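Local coordinates for protein lactaldehyde dehydrogenase (Escherichia coli BL21, PDB 2OPX) that oxidises L-lactaldehyde irreversibly to L-lactate with NAD+, also accepts glycolaldehyde and L-glyceraldehyde, and works as a homotetramer in L-fucose and L-rhamnose degradation, at residues S226-V231 with C249-G254; G348-L353 with L369-R374. All blocks are in the same frame, centred on the assembly; numbering follows the deposited sequence.

Contact 1. Residues S226-V231 with C249-G254; sequences SMTGSV and CLELGG
M227 and E251 meet through the backbone bond from E251 N to M227 O, 3.1 Å, in the middle of a parallel pairing whose short strand axes run only 8° apart. Two more bonds flank it in the ladder: M227 N gives to C249 O at 2.9 Å, and G229 N to E251 O at 3.1 Å. Strands 224-228 and 247-251, joined through helix 231-242, form a beta-alpha-beta unit of the Rossmann-like NAD-binding domain. L252, just past its strand, can be followed outward. Its CB lies 3.9 Å from G229 O. With CG turned anti to its own carbonyl carbon (chi1 -49°), CD1 reaches V231 CA. CD2 lies 3.4 Å from S230 O and 3.8 Å from M227 SD. The M227 and L252 side chains cross at about a right angle, and I245 of a second subunit also packs on L252. On the face carrying T228 and E251 the two side chains run side by side, T228 OG1 3.5 Å from E251 CB, while K162 takes the T228 hydroxyl. Beyond CB the E251 chain bends at chi2 (-81°); OE2 has a weak bond to H449 and OE1 a weak one from G253 N. The ladder thus sets E251, an inferred active-site residue that binds lactate, at one strand end, and S230, which binds NAD+ and N-caps the following helix, just past the other.

Contact 2. Residues G348-L353 with L369-R374; sequences GARVAL and LLLDVR
R350 and L371 form the hydrogen-bonded pair of a short antiparallel ladder, in which strand 350-351 runs along strand 368-371 at the border of a mixed sheet. R350 N gives to L371 O and L371 N gives back to R350 O. A third bond, A352 N to L369 O at 3.0 Å, continues the pairing; the last, from L369 N to L353 O, is weak. On the side of V351 and L370, V351 CG2 lies alongside L370 CD2 at 4.0 Å, and helix 331-347 packs on both residues; G348, the first residue after that helix, closes it in a Schellman motif. L369 and L371 both touch V391 of strand 388-394, and L371 also meets Y298 and V302 of helix 295-311. The densely covered part is around L369, where L353 CD1 lies 3.5 Å from L369 CB and A352 CB 3.9 Å from the same atom. Solvent reaches exposed R350, D372 and A352, whereas L369, L370 and L371 are buried. The R350 chain, extended through chi2, bends at chi3 (66°) and turns its guanidinium side-on to the D372 carboxylate in a salt bridge, the two planes 68° apart. L371 CB lies over one guanidinium face, toward its rim. R350 NH2 reaches D372 OD1 at 3.1 Å, whereas R350 NE meets D372 OD2 at 2.7 Å, in the guanidinium plane but from above the carboxylate.

Both contacts pair neighbouring strands through backbone bonds, yet they belong to different sheets, with centres about 29 Å apart and nearest atoms about 14 Å apart. Contact 1 is parallel and buried, its centre about 7 Å from the centre of the chain, and its segments are linked by a helix; contact 2 is antiparallel and partly buried, its centre about 28 Å from the same point, and its segments are linked without one. Place and chemistry go together: the inner pair carries residues of the NAD+ and lactate sites, and its S226 and T228 hydroxyls bond to K162 outside the pair, whereas the outer pair, away from those sites, closes a charged bridge between its own exposed side chains.

Contact 1. Residues S226-V231 with C249-G254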
# COMPACT_ATOMS: atom_id res chain seq x y z
N SER A 226 -16.89 4.74 -19.06
CA SER A 226 -16.59 5.87 -18.20
C SER A 226 -17.32 7.07 -18.79
O SER A 226 -16.96 7.55 -19.86
CB SER A 226 -15.09 6.14 -18.17
OG SER A 226 -14.78 7.22 -17.31
N MET A 227 -18.34 7.53 -18.08
CA MET A 227 -19.12 8.66 -18.56
C MET A 227 -19.23 9.81 -17.57
O MET A 227 -19.36 9.60 -16.36
CB MET A 227 -20.52 8.18 -18.98
CG MET A 227 -21.46 9.30 -19.37
SD MET A 227 -22.34 9.98 -17.95
CE MET A 227 -23.93 10.15 -18.63
N THR A 228 -19.16 11.02 -18.11
CA THR A 228 -19.26 12.24 -17.33
C THR A 228 -20.35 13.08 -17.96
O THR A 228 -20.24 13.48 -19.12
CB THR A 228 -17.93 13.02 -17.37
OG1 THR A 228 -16.89 12.21 -16.80
CG2 THR A 228 -18.05 14.32 -16.60
N GLY A 229 -21.42 13.34 -17.21
CA GLY A 229 -22.51 14.12 -17.74
C GLY A 229 -23.58 14.39 -16.69
O GLY A 229 -23.27 14.53 -15.51
N SER A 230 -24.83 14.45 -17.14
CA SER A 230 -25.95 14.71 -16.25
C SER A 230 -26.35 13.44 -15.52
O SER A 230 -26.07 12.33 -15.97
CB SER A 230 -27.15 15.19 -17.06
OG SER A 230 -27.62 14.16 -17.90
N VAL A 231 -27.02 13.61 -14.39
CA VAL A 231 -27.46 12.49 -13.58
C VAL A 231 -28.37 11.60 -14.40
O VAL A 231 -28.17 10.38 -14.48
CB VAL A 231 -28.23 12.97 -12.33
CG1 VAL A 231 -28.70 11.77 -11.51
CG2 VAL A 231 -27.33 13.86 -11.50
N CYS A 249 -18.09 3.86 -14.59
CA CYS A 249 -17.32 4.84 -13.84
C CYS A 249 -18.08 6.10 -14.21
O CYS A 249 -18.01 6.56 -15.35
CB CYS A 249 -15.89 4.90 -14.34
SG CYS A 249 -14.84 6.01 -13.38
N LEU A 250 -18.84 6.65 -13.26
CA LEU A 250 -19.66 7.83 -13.53
C LEU A 250 -19.33 9.06 -12.69
O LEU A 250 -19.06 8.96 -11.50
CB LEU A 250 -21.13 7.47 -13.33
CG LEU A 250 -21.61 6.22 -14.06
CD1 LEU A 250 -23.00 5.84 -13.59
CD2 LEU A 250 -21.58 6.47 -15.56
N GLU A 251 -19.36 10.21 -13.36
CA GLU A 251 -19.10 11.52 -12.77
C GLU A 251 -20.33 12.29 -13.22
O GLU A 251 -20.41 12.72 -14.38
CB GLU A 251 -17.83 12.10 -13.38
CG GLU A 251 -16.92 12.86 -12.42
CD GLU A 251 -17.38 14.28 -12.15
OE1 GLU A 251 -18.50 14.46 -11.63
OE2 GLU A 251 -16.61 15.22 -12.46
N LEU A 252 -21.30 12.48 -12.33
CA LEU A 252 -22.55 13.13 -12.70
C LEU A 252 -22.87 14.51 -12.13
O LEU A 252 -24.04 14.90 -12.07
CB LEU A 252 -23.72 12.19 -12.39
CG LEU A 252 -23.57 10.76 -12.91
CD1 LEU A 252 -24.77 9.94 -12.50
CD2 LEU A 252 -23.42 10.78 -14.42
N GLY A 253 -21.86 15.26 -11.70
CA GLY A 253 -22.12 16.59 -11.19
C GLY A 253 -22.27 16.71 -9.69
O GLY A 253 -22.08 15.74 -8.96
N GLY A 254 -22.61 17.91 -9.25
CA GLY A 254 -22.77 18.14 -7.83
C GLY A 254 -23.45 19.46 -7.49
O GLY A 254 -23.82 20.24 -8.37
O HOH W 1 -26.79 16.66 -12.77

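Contact 2. Residues G348-L353 with L369-R374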
# COMPACT_ATOMS: atom_id res chain seq x y z
N GLY A 348 -39.64 32.11 -2.94
CA GLY A 348 -39.41 33.11 -1.92
C GLY A 348 -38.01 33.70 -1.88
O GLY A 348 -37.72 34.58 -1.07
N ALA A 349 -37.14 33.21 -2.75
CA ALA A 349 -35.77 33.70 -2.79
C ALA A 349 -35.71 35.16 -3.24
O ALA A 349 -36.62 35.66 -3.91
CB ALA A 349 -34.93 32.83 -3.70
N ARG A 350 -34.62 35.83 -2.89
CA ARG A 350 -34.43 37.23 -3.23
C ARG A 350 -33.24 37.39 -4.16
O ARG A 350 -32.15 36.91 -3.87
CB ARG A 350 -34.22 38.04 -1.95
CG ARG A 350 -33.81 39.48 -2.15
CD ARG A 350 -34.21 40.31 -0.93
NE ARG A 350 -33.48 39.95 0.28
CZ ARG A 350 -32.22 40.31 0.54
NH1 ARG A 350 -31.56 41.05 -0.34
NH2 ARG A 350 -31.64 39.96 1.68
N VAL A 351 -33.45 38.06 -5.29
CA VAL A 351 -32.37 38.27 -6.25
C VAL A 351 -31.62 39.54 -5.90
O VAL A 351 -32.10 40.64 -6.15
CB VAL A 351 -32.91 38.40 -7.69
CG1 VAL A 351 -31.76 38.53 -8.66
CG2 VAL A 351 -33.76 37.18 -8.03
N ALA A 352 -30.44 39.39 -5.31
CA ALA A 352 -29.62 40.54 -4.96
C ALA A 352 -29.22 41.23 -6.25
O ALA A 352 -29.74 42.31 -6.57
CB ALA A 352 -28.39 40.10 -4.18
N LEU A 353 -28.31 40.62 -7.01
CA LEU A 353 -27.88 41.17 -8.29
C LEU A 353 -27.99 40.11 -9.39
O LEU A 353 -28.13 38.92 -9.11
CB LEU A 353 -26.44 41.70 -8.20
CG LEU A 353 -25.28 40.86 -7.66
CD1 LEU A 353 -25.48 40.60 -6.19
CD2 LEU A 353 -25.14 39.56 -8.44
N LEU A 369 -26.55 36.42 -7.27
CA LEU A 369 -26.53 36.17 -5.85
C LEU A 369 -27.97 36.06 -5.37
O LEU A 369 -28.77 36.97 -5.58
CB LEU A 369 -25.82 37.32 -5.12
CG LEU A 369 -25.65 37.19 -3.61
CD1 LEU A 369 -24.87 35.93 -3.29
CD2 LEU A 369 -24.92 38.40 -3.08
N LEU A 370 -28.31 34.93 -4.77
CA LEU A 370 -29.66 34.72 -4.26
C LEU A 370 -29.63 34.73 -2.74
O LEU A 370 -28.82 34.04 -2.12
CB LEU A 370 -30.23 33.39 -4.78
CG LEU A 370 -30.33 33.30 -6.30
CD1 LEU A 370 -31.06 32.02 -6.70
CD2 LEU A 370 -31.08 34.51 -6.83
N LEU A 371 -30.52 35.53 -2.16
CA LEU A 371 -30.62 35.66 -0.72
C LEU A 371 -32.01 35.30 -0.23
O LEU A 371 -32.91 35.07 -1.04
CB LEU A 371 -30.25 37.07 -0.30
CG LEU A 371 -28.79 37.36 -0.65
CD1 LEU A 371 -28.56 38.82 -0.64
CD2 LEU A 371 -27.86 36.67 0.34
N ASP A 372 -32.18 35.26 1.09
CA ASP A 372 -33.46 34.88 1.69
C ASP A 372 -33.80 33.50 1.15
O ASP A 372 -34.94 33.24 0.75
CB ASP A 372 -34.56 35.88 1.32
CG ASP A 372 -34.29 37.27 1.85
OD1 ASP A 372 -33.28 37.46 2.56
OD2 ASP A 372 -35.10 38.18 1.54
N VAL A 373 -32.80 32.63 1.14
CA VAL A 373 -32.98 31.28 0.66
C VAL A 373 -33.21 30.35 1.84
O VAL A 373 -32.60 30.50 2.89
CB VAL A 373 -31.74 30.81 -0.12
CG1 VAL A 373 -31.95 29.39 -0.63
CG2 VAL A 373 -31.46 31.76 -1.27
N ARG A 374 -34.11 29.40 1.66
CA ARG A 374 -34.38 28.44 2.72
C ARG A 374 -33.85 27.11 2.22
O ARG A 374 -33.98 26.78 1.04
CB ARG A 374 -35.87 28.36 3.02
CG ARG A 374 -36.49 29.68 3.45
CD ARG A 374 -37.90 29.48 4.01
NE ARG A 374 -38.74 28.67 3.12
CZ ARG A 374 -39.24 29.09 1.96
NH1 ARG A 374 -39.00 30.33 1.54
NH2 ARG A 374 -39.98 28.28 1.23